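Local coordinates for acyl-coenzyme A oxidase 1 (Yarrowia lipolytica, PDB 5Y9D), which oxidises saturated acyl-CoA to (2E)-enoyl-CoA with FAD as cofactor, passing electrons to oxygen to form hydrogen peroxide in peroxisomal fatty acid beta-oxidation, at residues T215-A221 with R233-L239; I329-Y333 with A438-H442; I432-R436 with F450-Y454. All coordinates share one frame; numbering follows the deposited sequence.

Interaction 1. Residues T215-A221 with R233-L239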
loop_
_atom_site.group_PDB
_atom_site.type_symbol
_atom_site.label_atom_id
_atom_site.label_comp_id
_atom_site.label_asym_id
_atom_site.label_seq_id
_atom_site.Cartn_x
_atom_site.Cartn_y
_atom_site.Cartn_z
ATOM N N THR A 215 2.675 -31.825 -10.976
ATOM C CA THR A 215 2.964 -33.260 -10.849
ATOM C C THR A 215 4.328 -33.542 -10.229
ATOM O O THR A 215 4.521 -34.545 -9.583
ATOM C CB THR A 215 2.997 -33.904 -12.204
ATOM O OG1 THR A 215 4.001 -33.237 -12.975
ATOM C CG2 THR A 215 1.628 -33.768 -12.848
ATOM N N HIS A 216 5.274 -32.649 -10.480
ATOM C CA HIS A 216 6.630 -32.811 -10.016
ATOM C C HIS A 216 6.974 -31.562 -9.297
ATOM O O HIS A 216 6.352 -30.523 -9.550
ATOM C CB HIS A 216 7.558 -33.008 -11.194
ATOM C CG HIS A 216 7.481 -34.378 -11.767
ATOM N ND1 HIS A 216 6.410 -34.811 -12.523
ATOM C CD2 HIS A 216 8.325 -35.428 -11.672
ATOM C CE1 HIS A 216 6.606 -36.072 -12.875
ATOM N NE2 HIS A 216 7.754 -36.470 -12.363
ATOM N N CYS A 217 7.936 -31.663 -8.387
ATOM C CA CYS A 217 8.509 -30.474 -7.747
ATOM C C CYS A 217 10.037 -30.540 -7.767
ATOM O O CYS A 217 10.622 -31.622 -7.937
ATOM C CB CYS A 217 7.997 -30.348 -6.311
ATOM S SG CYS A 217 9.041 -31.005 -4.990
ATOM N N VAL A 218 10.665 -29.379 -7.637
ATOM C CA VAL A 218 12.058 -29.312 -7.242
ATOM C C VAL A 218 12.036 -28.918 -5.808
ATOM O O VAL A 218 11.451 -27.919 -5.457
ATOM C CB VAL A 218 12.840 -28.245 -8.000
ATOM C CG1 VAL A 218 14.228 -28.083 -7.404
ATOM C CG2 VAL A 218 12.966 -28.634 -9.441
ATOM N N CYS A 219 12.672 -29.691 -4.963
ATOM C CA CYS A 219 12.500 -29.503 -3.530
ATOM C C CYS A 219 13.858 -29.275 -2.876
ATOM O O CYS A 219 14.801 -29.987 -3.169
ATOM C CB CYS A 219 11.803 -30.732 -2.974
ATOM S SG CYS A 219 12.072 -31.041 -1.227
ATOM N N PHE A 220 13.974 -28.255 -2.040
ATOM C CA PHE A 220 15.265 -27.946 -1.423
ATOM C C PHE A 220 15.302 -28.568 -0.023
ATOM O O PHE A 220 14.349 -28.438 0.725
ATOM C CB PHE A 220 15.520 -26.447 -1.357
ATOM C CG PHE A 220 15.730 -25.809 -2.695
ATOM C CD1 PHE A 220 14.652 -25.613 -3.568
ATOM C CD2 PHE A 220 16.988 -25.390 -3.090
ATOM C CE1 PHE A 220 14.835 -25.018 -4.809
ATOM C CE2 PHE A 220 17.180 -24.802 -4.325
ATOM C CZ PHE A 220 16.098 -24.600 -5.187
ATOM N N ALA A 221 16.401 -29.234 0.322
ATOM C CA ALA A 221 16.503 -29.969 1.574
ATOM C C ALA A 221 17.957 -30.158 2.002
ATOM O O ALA A 221 18.887 -30.075 1.188
ATOM C CB ALA A 221 15.845 -31.333 1.415
ATOM N N ARG A 233 20.507 -28.633 -0.798
ATOM C CA ARG A 233 20.707 -29.236 -2.092
ATOM C C ARG A 233 19.372 -29.350 -2.838
ATOM O O ARG A 233 18.337 -29.071 -2.282
ATOM C CB ARG A 233 21.366 -30.592 -1.924
ATOM C CG ARG A 233 22.843 -30.654 -2.253
ATOM C CD ARG A 233 23.559 -29.325 -2.207
ATOM N NE ARG A 233 24.884 -29.470 -1.628
ATOM C CZ ARG A 233 25.580 -28.483 -1.079
ATOM N NH1 ARG A 233 25.091 -27.259 -1.034
ATOM N NH2 ARG A 233 26.772 -28.723 -0.571
ATOM N N ASN A 234 19.423 -29.701 -4.114
ATOM C CA ASN A 234 18.279 -29.707 -5.011
ATOM C C ASN A 234 17.799 -31.085 -5.428
ATOM O O ASN A 234 18.563 -31.826 -5.980
ATOM C CB ASN A 234 18.727 -29.027 -6.293
ATOM C CG ASN A 234 18.253 -27.622 -6.393
ATOM O OD1 ASN A 234 17.384 -27.222 -5.653
ATOM N ND2 ASN A 234 18.811 -26.866 -7.305
ATOM N N PHE A 235 16.530 -31.422 -5.246
ATOM C CA PHE A 235 16.068 -32.742 -5.715
ATOM C C PHE A 235 14.753 -32.629 -6.462
ATOM O O PHE A 235 13.912 -31.834 -6.095
ATOM C CB PHE A 235 15.903 -33.714 -4.539
ATOM C CG PHE A 235 17.015 -33.638 -3.527
ATOM C CD1 PHE A 235 17.103 -32.575 -2.643
ATOM C CD2 PHE A 235 17.984 -34.637 -3.462
ATOM C CE1 PHE A 235 18.156 -32.492 -1.730
ATOM C CE2 PHE A 235 19.029 -34.581 -2.540
ATOM C CZ PHE A 235 19.122 -33.506 -1.665
ATOM N N VAL A 236 14.588 -33.412 -7.519
ATOM C CA VAL A 236 13.303 -33.567 -8.145
ATOM C C VAL A 236 12.508 -34.653 -7.432
ATOM O O VAL A 236 12.960 -35.805 -7.342
ATOM C CB VAL A 236 13.398 -33.978 -9.616
ATOM C CG1 VAL A 236 11.987 -34.138 -10.202
ATOM C CG2 VAL A 236 14.199 -32.950 -10.406
ATOM N N VAL A 237 11.304 -34.295 -6.974
ATOM C CA VAL A 237 10.431 -35.229 -6.289
ATOM C C VAL A 237 9.084 -35.229 -7.014
ATOM O O VAL A 237 8.452 -34.184 -7.130
ATOM C CB VAL A 237 10.247 -34.835 -4.794
ATOM C CG1 VAL A 237 9.520 -35.931 -4.014
ATOM C CG2 VAL A 237 11.586 -34.498 -4.135
ATOM N N PRO A 238 8.644 -36.412 -7.510
ATOM C CA PRO A 238 7.272 -36.557 -8.029
ATOM C C PRO A 238 6.288 -36.319 -6.922
ATOM O O PRO A 238 6.494 -36.807 -5.799
ATOM C CB PRO A 238 7.189 -38.032 -8.441
ATOM C CG PRO A 238 8.606 -38.484 -8.572
ATOM C CD PRO A 238 9.360 -37.699 -7.546
ATOM N N LEU A 239 5.238 -35.571 -7.226
ATOM C CA LEU A 239 4.220 -35.284 -6.226
ATOM C C LEU A 239 2.972 -36.089 -6.450
ATOM O O LEU A 239 2.363 -36.501 -5.507
ATOM C CB LEU A 239 3.838 -33.820 -6.248
ATOM C CG LEU A 239 4.903 -32.803 -5.915
ATOM C CD1 LEU A 239 4.260 -31.421 -6.125
ATOM C CD2 LEU A 239 5.495 -32.987 -4.503
#

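Interaction 2. Residues I329-Y333 with A438-H442. With FAD (flavin-adenine dinucleotide), chain D.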
loop_
_atom_site.group_PDB
_atom_site.type_symbol
_atom_site.label_atom_id
_atom_site.label_comp_id
_atom_site.label_asym_id
_atom_site.label_seq_id
_atom_site.Cartn_x
_atom_site.Cartn_y
_atom_site.Cartn_z
ATOM N N ILE A 329 -2.723 5.609 -16.265
ATOM C CA ILE A 329 -4.100 5.799 -15.857
ATOM C C ILE A 329 -4.248 7.163 -15.174
ATOM O O ILE A 329 -4.961 8.027 -15.633
ATOM C CB ILE A 329 -4.560 4.670 -14.911
ATOM C CG1 ILE A 329 -4.607 3.369 -15.687
ATOM C CG2 ILE A 329 -5.910 5.020 -14.278
ATOM C CD1 ILE A 329 -4.675 2.154 -14.809
ATOM N N ALA A 330 -3.526 7.337 -14.083
ATOM C CA ALA A 330 -3.581 8.554 -13.266
ATOM C C ALA A 330 -3.377 9.869 -14.044
ATOM O O ALA A 330 -4.137 10.813 -13.856
ATOM C CB ALA A 330 -2.560 8.445 -12.144
ATOM N N LEU A 331 -2.342 9.932 -14.875
ATOM C CA LEU A 331 -1.982 11.153 -15.555
ATOM C C LEU A 331 -2.929 11.490 -16.699
ATOM O O LEU A 331 -3.124 12.669 -16.980
ATOM C CB LEU A 331 -0.543 11.098 -16.110
ATOM C CG LEU A 331 0.595 11.160 -15.091
ATOM C CD1 LEU A 331 1.920 10.879 -15.770
ATOM C CD2 LEU A 331 0.625 12.504 -14.369
ATOM N N ARG A 332 -3.477 10.490 -17.398
ATOM C CA ARG A 332 -4.548 10.774 -18.376
ATOM C C ARG A 332 -5.827 11.281 -17.677
ATOM O O ARG A 332 -6.524 12.150 -18.193
ATOM C CB ARG A 332 -4.882 9.568 -19.234
ATOM C CG ARG A 332 -3.929 9.313 -20.407
ATOM C CD ARG A 332 -4.233 7.944 -20.999
ATOM N NE ARG A 332 -3.342 7.660 -22.114
ATOM C CZ ARG A 332 -3.297 6.528 -22.812
ATOM N NH1 ARG A 332 -4.115 5.517 -22.539
ATOM N NH2 ARG A 332 -2.422 6.420 -23.793
ATOM N N TYR A 333 -6.130 10.712 -16.520
ATOM C CA TYR A 333 -7.217 11.183 -15.716
ATOM C C TYR A 333 -6.958 12.596 -15.205
ATOM O O TYR A 333 -7.907 13.360 -15.126
ATOM C CB TYR A 333 -7.475 10.244 -14.548
ATOM C CG TYR A 333 -8.694 10.614 -13.755
ATOM C CD1 TYR A 333 -9.925 10.648 -14.345
ATOM C CD2 TYR A 333 -8.612 10.915 -12.387
ATOM C CE1 TYR A 333 -11.055 10.987 -13.624
ATOM C CE2 TYR A 333 -9.741 11.240 -11.657
ATOM C CZ TYR A 333 -10.960 11.286 -12.290
ATOM O OH TYR A 333 -12.112 11.601 -11.582
ATOM N N ALA A 438 -4.234 9.797 -6.398
ATOM C CA ALA A 438 -4.304 10.834 -7.417
ATOM C C ALA A 438 -5.603 10.799 -8.260
ATOM O O ALA A 438 -5.895 11.753 -8.975
ATOM C CB ALA A 438 -3.093 10.738 -8.347
ATOM N N CYS A 439 -6.331 9.684 -8.237
ATOM C CA CYS A 439 -7.616 9.576 -8.927
ATOM C C CYS A 439 -8.759 9.760 -7.926
ATOM O O CYS A 439 -9.930 9.618 -8.253
ATOM C CB CYS A 439 -7.704 8.248 -9.652
ATOM S SG CYS A 439 -6.407 8.071 -10.925
ATOM N N GLY A 440 -8.443 10.076 -6.687
ATOM C CA GLY A 440 -9.522 10.260 -5.731
ATOM C C GLY A 440 -10.394 9.018 -5.554
ATOM O O GLY A 440 -9.953 7.876 -5.675
ATOM N N GLY A 441 -11.644 9.246 -5.226
ATOM C CA GLY A 441 -12.573 8.149 -5.044
ATOM C C GLY A 441 -12.665 7.242 -6.259
ATOM O O GLY A 441 -12.968 6.075 -6.093
ATOM N N HIS A 442 -12.400 7.737 -7.473
ATOM C CA HIS A 442 -12.464 6.803 -8.623
ATOM C C HIS A 442 -11.306 5.808 -8.694
ATOM O O HIS A 442 -11.378 4.841 -9.447
ATOM C CB HIS A 442 -12.696 7.525 -9.955
ATOM C CG HIS A 442 -13.964 8.295 -9.965
ATOM N ND1 HIS A 442 -14.040 9.593 -10.396
ATOM C CD2 HIS A 442 -15.190 7.990 -9.482
ATOM C CE1 HIS A 442 -15.275 10.039 -10.243
ATOM N NE2 HIS A 442 -15.992 9.087 -9.682
HETATM P PA FAD D . -11.494 14.911 -6.403
HETATM O O1A FAD D . -11.797 15.068 -7.837
HETATM O O2A FAD D . -11.954 15.896 -5.425
HETATM O O5B FAD D . -9.934 14.792 -6.319
HETATM C C5B FAD D . -9.180 14.222 -7.368
HETATM C C4B FAD D . -7.702 14.353 -7.070
HETATM O O4B FAD D . -7.262 15.665 -7.391
HETATM C C3B FAD D . -7.415 14.119 -5.603
HETATM O O3B FAD D . -6.273 13.294 -5.482
HETATM C C2B FAD D . -7.130 15.490 -5.044
HETATM O O2B FAD D . -6.069 15.489 -4.101
HETATM C C1B FAD D . -6.747 16.321 -6.244
HETATM N N9A FAD D . -7.300 17.672 -6.043
HETATM C C8A FAD D . -8.585 18.008 -5.982
HETATM N N7A FAD D . -8.720 19.326 -5.767
HETATM C C5A FAD D . -7.497 19.853 -5.671
HETATM C C6A FAD D . -6.901 21.187 -5.442
HETATM N N6A FAD D . -7.666 22.269 -5.271
HETATM N N1A FAD D . -5.572 21.299 -5.411
HETATM C C2A FAD D . -4.794 20.241 -5.582
HETATM N N3A FAD D . -5.260 19.017 -5.793
HETATM C C4A FAD D . -6.570 18.753 -5.849
HETATM N N1 FAD D . -20.016 10.348 -1.094
HETATM C C2 FAD D . -21.230 10.547 -0.586
HETATM O O2 FAD D . -21.760 11.636 -0.757
HETATM N N3 FAD D . -21.889 9.624 0.084
HETATM C C4 FAD D . -21.372 8.438 0.305
HETATM O O4 FAD D . -22.014 7.608 0.931
HETATM C C4X FAD D . -20.039 8.128 -0.211
HETATM N N5 FAD D . -19.463 6.945 -0.017
HETATM C C5X FAD D . -18.248 6.702 -0.508
HETATM C C6 FAD D . -17.697 5.466 -0.300
HETATM C C7 FAD D . -16.456 5.186 -0.793
HETATM C C7M FAD D . -15.857 3.838 -0.553
HETATM C C8 FAD D . -15.719 6.215 -1.548
HETATM C C8M FAD D . -14.360 5.898 -2.084
HETATM C C9 FAD D . -16.266 7.463 -1.756
HETATM C C9A FAD D . -17.515 7.736 -1.263
HETATM N N10 FAD D . -18.098 8.987 -1.461
HETATM C C10 FAD D . -19.371 9.193 -0.948
HETATM C "C1'" FAD D . -17.421 10.033 -2.214
HETATM C "C2'" FAD D . -16.154 10.503 -1.547
HETATM O "O2'" FAD D . -16.542 11.453 -0.584
HETATM C "C3'" FAD D . -15.263 11.170 -2.574
HETATM O "O3'" FAD D . -14.424 10.178 -3.123
HETATM C "C4'" FAD D . -14.388 12.272 -1.998
HETATM O "O4'" FAD D . -15.132 13.062 -1.080
HETATM C "C5'" FAD D . -13.903 13.211 -3.077
HETATM O "O5'" FAD D . -13.244 12.481 -4.084
HETATM P P FAD D . -13.339 12.939 -5.565
HETATM O O1P FAD D . -13.574 11.751 -6.367
HETATM O O2P FAD D . -14.267 14.065 -5.634
HETATM O O3P FAD D . -11.894 13.461 -5.896
#

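Interaction 3. Residues I432-R436 with F450-Y454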
loop_
_atom_site.group_PDB
_atom_site.type_symbol
_atom_site.label_atom_id
_atom_site.label_comp_id
_atom_site.label_asym_id
_atom_site.label_seq_id
_atom_site.Cartn_x
_atom_site.Cartn_y
_atom_site.Cartn_z
ATOM N N ILE A 432 1.923 2.787 -7.652
ATOM C CA ILE A 432 0.573 2.276 -7.794
ATOM C C ILE A 432 -0.307 2.986 -6.786
ATOM O O ILE A 432 -1.436 3.387 -7.134
ATOM C CB ILE A 432 0.497 0.752 -7.524
ATOM C CG1 ILE A 432 1.284 -0.043 -8.571
ATOM C CG2 ILE A 432 -0.942 0.283 -7.486
ATOM C CD1 ILE A 432 1.298 -1.542 -8.329
ATOM N N ASP A 433 0.230 3.106 -5.554
ATOM C CA ASP A 433 -0.455 3.718 -4.415
ATOM C C ASP A 433 -0.670 5.221 -4.537
ATOM O O ASP A 433 -1.772 5.693 -4.265
ATOM C CB ASP A 433 0.303 3.441 -3.106
ATOM C CG ASP A 433 -0.479 3.918 -1.851
ATOM O OD1 ASP A 433 -1.420 3.230 -1.376
ATOM O OD2 ASP A 433 -0.128 4.993 -1.328
ATOM N N GLU A 434 0.375 5.971 -4.898
ATOM C CA GLU A 434 0.212 7.393 -5.223
ATOM C C GLU A 434 -0.713 7.664 -6.415
ATOM O O GLU A 434 -1.484 8.624 -6.357
ATOM C CB GLU A 434 1.559 8.112 -5.455
ATOM C CG GLU A 434 2.501 8.109 -4.247
ATOM C CD GLU A 434 1.906 8.764 -3.009
ATOM O OE1 GLU A 434 1.151 9.759 -3.147
ATOM O OE2 GLU A 434 2.200 8.279 -1.891
ATOM N N CYS A 435 -0.653 6.853 -7.478
ATOM C CA CYS A 435 -1.611 6.984 -8.594
ATOM C C CYS A 435 -3.051 6.699 -8.174
ATOM O O CYS A 435 -3.984 7.298 -8.674
ATOM C CB CYS A 435 -1.241 6.069 -9.754
ATOM S SG CYS A 435 0.333 6.459 -10.574
ATOM N N ARG A 436 -3.262 5.791 -7.245
ATOM C CA ARG A 436 -4.605 5.491 -6.867
ATOM C C ARG A 436 -5.232 6.760 -6.227
ATOM O O ARG A 436 -6.297 7.225 -6.656
ATOM C CB ARG A 436 -4.658 4.309 -5.915
ATOM C CG ARG A 436 -6.084 3.944 -5.543
ATOM C CD ARG A 436 -6.161 2.999 -4.377
ATOM N NE ARG A 436 -5.118 3.248 -3.390
ATOM C CZ ARG A 436 -5.207 4.098 -2.360
ATOM N NH1 ARG A 436 -6.303 4.822 -2.134
ATOM N NH2 ARG A 436 -4.175 4.219 -1.525
ATOM N N PHE A 450 -6.641 -0.347 -9.567
ATOM C CA PHE A 450 -5.614 -0.096 -8.578
ATOM C C PHE A 450 -5.618 -1.118 -7.507
ATOM O O PHE A 450 -4.574 -1.467 -7.023
ATOM C CB PHE A 450 -5.790 1.289 -7.969
ATOM C CG PHE A 450 -5.573 2.371 -8.947
ATOM C CD1 PHE A 450 -4.304 2.835 -9.189
ATOM C CD2 PHE A 450 -6.627 2.856 -9.699
ATOM C CE1 PHE A 450 -4.083 3.812 -10.118
ATOM C CE2 PHE A 450 -6.418 3.842 -10.647
ATOM C CZ PHE A 450 -5.138 4.315 -10.855
ATOM N N GLY A 451 -6.793 -1.616 -7.160
ATOM C CA GLY A 451 -6.971 -2.518 -6.050
ATOM C C GLY A 451 -6.342 -3.848 -6.328
ATOM O O GLY A 451 -5.421 -4.263 -5.627
ATOM N N GLN A 452 -6.856 -4.533 -7.335
ATOM C CA GLN A 452 -6.277 -5.801 -7.823
ATOM C C GLN A 452 -4.806 -5.603 -8.126
ATOM O O GLN A 452 -4.004 -6.467 -7.833
ATOM C CB GLN A 452 -6.961 -6.292 -9.105
ATOM C CG GLN A 452 -6.371 -7.598 -9.643
ATOM C CD GLN A 452 -6.399 -7.732 -11.177
ATOM O OE1 GLN A 452 -5.865 -6.890 -11.911
ATOM N NE2 GLN A 452 -6.993 -8.833 -11.663
ATOM N N GLY A 453 -4.484 -4.445 -8.714
ATOM C CA GLY A 453 -3.109 -4.088 -9.052
ATOM C C GLY A 453 -2.190 -4.063 -7.857
ATOM O O GLY A 453 -1.246 -4.831 -7.802
ATOM N N TYR A 454 -2.444 -3.183 -6.907
ATOM C CA TYR A 454 -1.600 -3.108 -5.703
ATOM C C TYR A 454 -1.511 -4.463 -4.962
ATOM O O TYR A 454 -0.423 -4.901 -4.576
ATOM C CB TYR A 454 -2.175 -2.085 -4.719
ATOM C CG TYR A 454 -1.288 -1.757 -3.549
ATOM C CD1 TYR A 454 -0.194 -0.913 -3.708
ATOM C CD2 TYR A 454 -1.562 -2.233 -2.273
ATOM C CE1 TYR A 454 0.606 -0.561 -2.638
ATOM C CE2 TYR A 454 -0.745 -1.910 -1.186
ATOM C CZ TYR A 454 0.327 -1.059 -1.382
ATOM O OH TYR A 454 1.172 -0.708 -0.369
#

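Interaction 1. Residues T215-A221 with R233-L239
Cys219 and Phe235 form a hydrogen-bonded pair in the middle of two antiparallel strands whose segment axes run at 148° to each other. Cys219 N reaches Phe235 O at 2.7 Å and the reciprocal bond closes the ring; Cys217 with Val237 and Ala221 with Arg233 repeat the pattern. Beyond the last bridge, Leu239 N still bonds to Thr215 O at 2.7 Å.

The side chain of Phe235 illustrates how an aromatic can lie along its neighbouring strand. Its CB stands near Cys219 O, and a chi1 of -42°, which keeps CG beside the backbone N, turns the ring edge to that strand. CD1 then meets Cys219 O in the ring plane at 3.5 Å. One atom further, CE1 lies 3.9 Å from Ala221 O, again in plane, and 4.1 Å from Ala221 CB. The ring also meets Phe193 edge to face.

On the same side of the sheet as Cys217 and Cys219, Val237 CG2 packs on Cys219 CB at 3.9 Å; Leu239, just beyond the strand, reaches Cys217 CB with its CD1, also at 3.9 Å. Phe272 of strand 268-272 covers this apolar patch. The other side carries His216, whose ring stacks on Phe162, and Phe220, whose ring meets that of Phe166 and touches Met168. With an alanine in place of Phe220 the ring is lost, which is likely to leave a gap beside Phe166 and Met168. The Phe220 side chain lies about 6 Å from a bound FAD, so the buried strand pair comes close to the cofactor on this side.

Together the strands form a classical antiparallel beta hairpin, 216-225 with 228-238, within the beta-sheet middle domain characteristic of the acyl-CoA dehydrogenase and oxidase fold.

Interaction 2. Residues I329-Y333 with A438-H442
Ala330, one turn before the end of the 329-333 segment, meets the loop that follows helix 400-437 with small groups alone: its CA is 3.7 Å from Cys439 SG, and its CB brushes Ala438 CB. Three residues on, Tyr333 reaches out over the loop. Its CG is anti to the backbone N (chi1 -174°), which sends the ring past Cys439 toward His442. CD2 passes Cys439 SG at 3.9 Å, an oblique sulfur-aromatic contact. CE2 lies 3.8 Å from Cys439 O. At the tip, the phenol oxygen OH accepts a hydrogen bond from His442 ND1 at 3.0 Å; it is nearly straight (164°) and lies in the imidazole plane, although the two side chains cross at about a right angle.

The loop so held also lines the cofactor site. Gly440 has a positive phi, and a CB there would collide with FAD O3P; Gly441 N makes a weak 3.4 Å bond to FAD O1P. Tyr669, together with Trp205 and Trp206 of the second subunit, packs against the His442 ring.

The direction of the bond is consistent with a proton on His442 ND1. With the surrounding aromatic rings, it probably limits the turning of the imidazole, and it ties the glycine turn beside the FAD pyrophosphate to helix 306-334.

Interaction 3. Residues I432-R436 with F450-Y454
Ile432 faces Tyr454, and Arg436 faces Phe450, across two helical segments that run antiparallel: their axes make an angle of 168° and approach to 10.1 Å. The matching CA atoms are closer, 6.2 Å for Ile432 and Tyr454 and 5.9 Å for Arg436 and Phe450. This is an antiparallel helix pair of the all-helical C-alpha1 domain, in which helix 400-437 passes through a loop into the short helix 450-457.

Ile432 CG2 lies 3.8 Å from Tyr454 CB and sits at the edge of the tyrosine ring, near its plane, while Asp433 CB approaches Tyr454 CE1. The tyrosine OH leaves the pair altogether: it hydrogen-bonds to Asp433 of the second subunit, whose carboxylate is less surely placed, and the two Tyr454 rings of the dimer meet, so this end of the contact also belongs to the subunit interface.

Phe450 takes up the other end, wedged against one turn of the longer helix. Its edge faces Ile432 O, with CD1 3.6 Å from that oxygen, and CE1 is 3.6 Å from Cys435 CB. Phe326 of helix 306-334 packs on the same ring. Arg436 leans its aliphatic stem on it, with CG near Phe450 CB, before the chain bends at chi3 (35°) and carries the guanidinium toward Asp433 of its own helix, a salt bridge whose carboxylate oxygen is again less certain. Over one face of the ring lies a backbone atom: Arg436 CA makes a CH-pi contact 3.8 Å from the Phe450 centroid.

How the interactions relate
Interactions 2 and 3 are parts of one helical core, with segments that alternate along the chain and centres 10 Å apart. They touch directly: Ala330 CB meets Cys435 CB at 3.6 Å, and Phe450 CZ meets Ile329 CG2, also at 3.6 Å, so one phenylalanine serves both. Interaction 1 belongs to the beta domain on the other side of the chain's centre, its nearest atoms about 35 Å from interaction 2 and 25 Å from interaction 3. FAD relates these distant parts through the dimer: the cofactor at Gly441 is also bound by Thr169 of the second subunit, and within one chain Thr169 lies about 8 Å, side chain to side chain, from Phe220 of interaction 1.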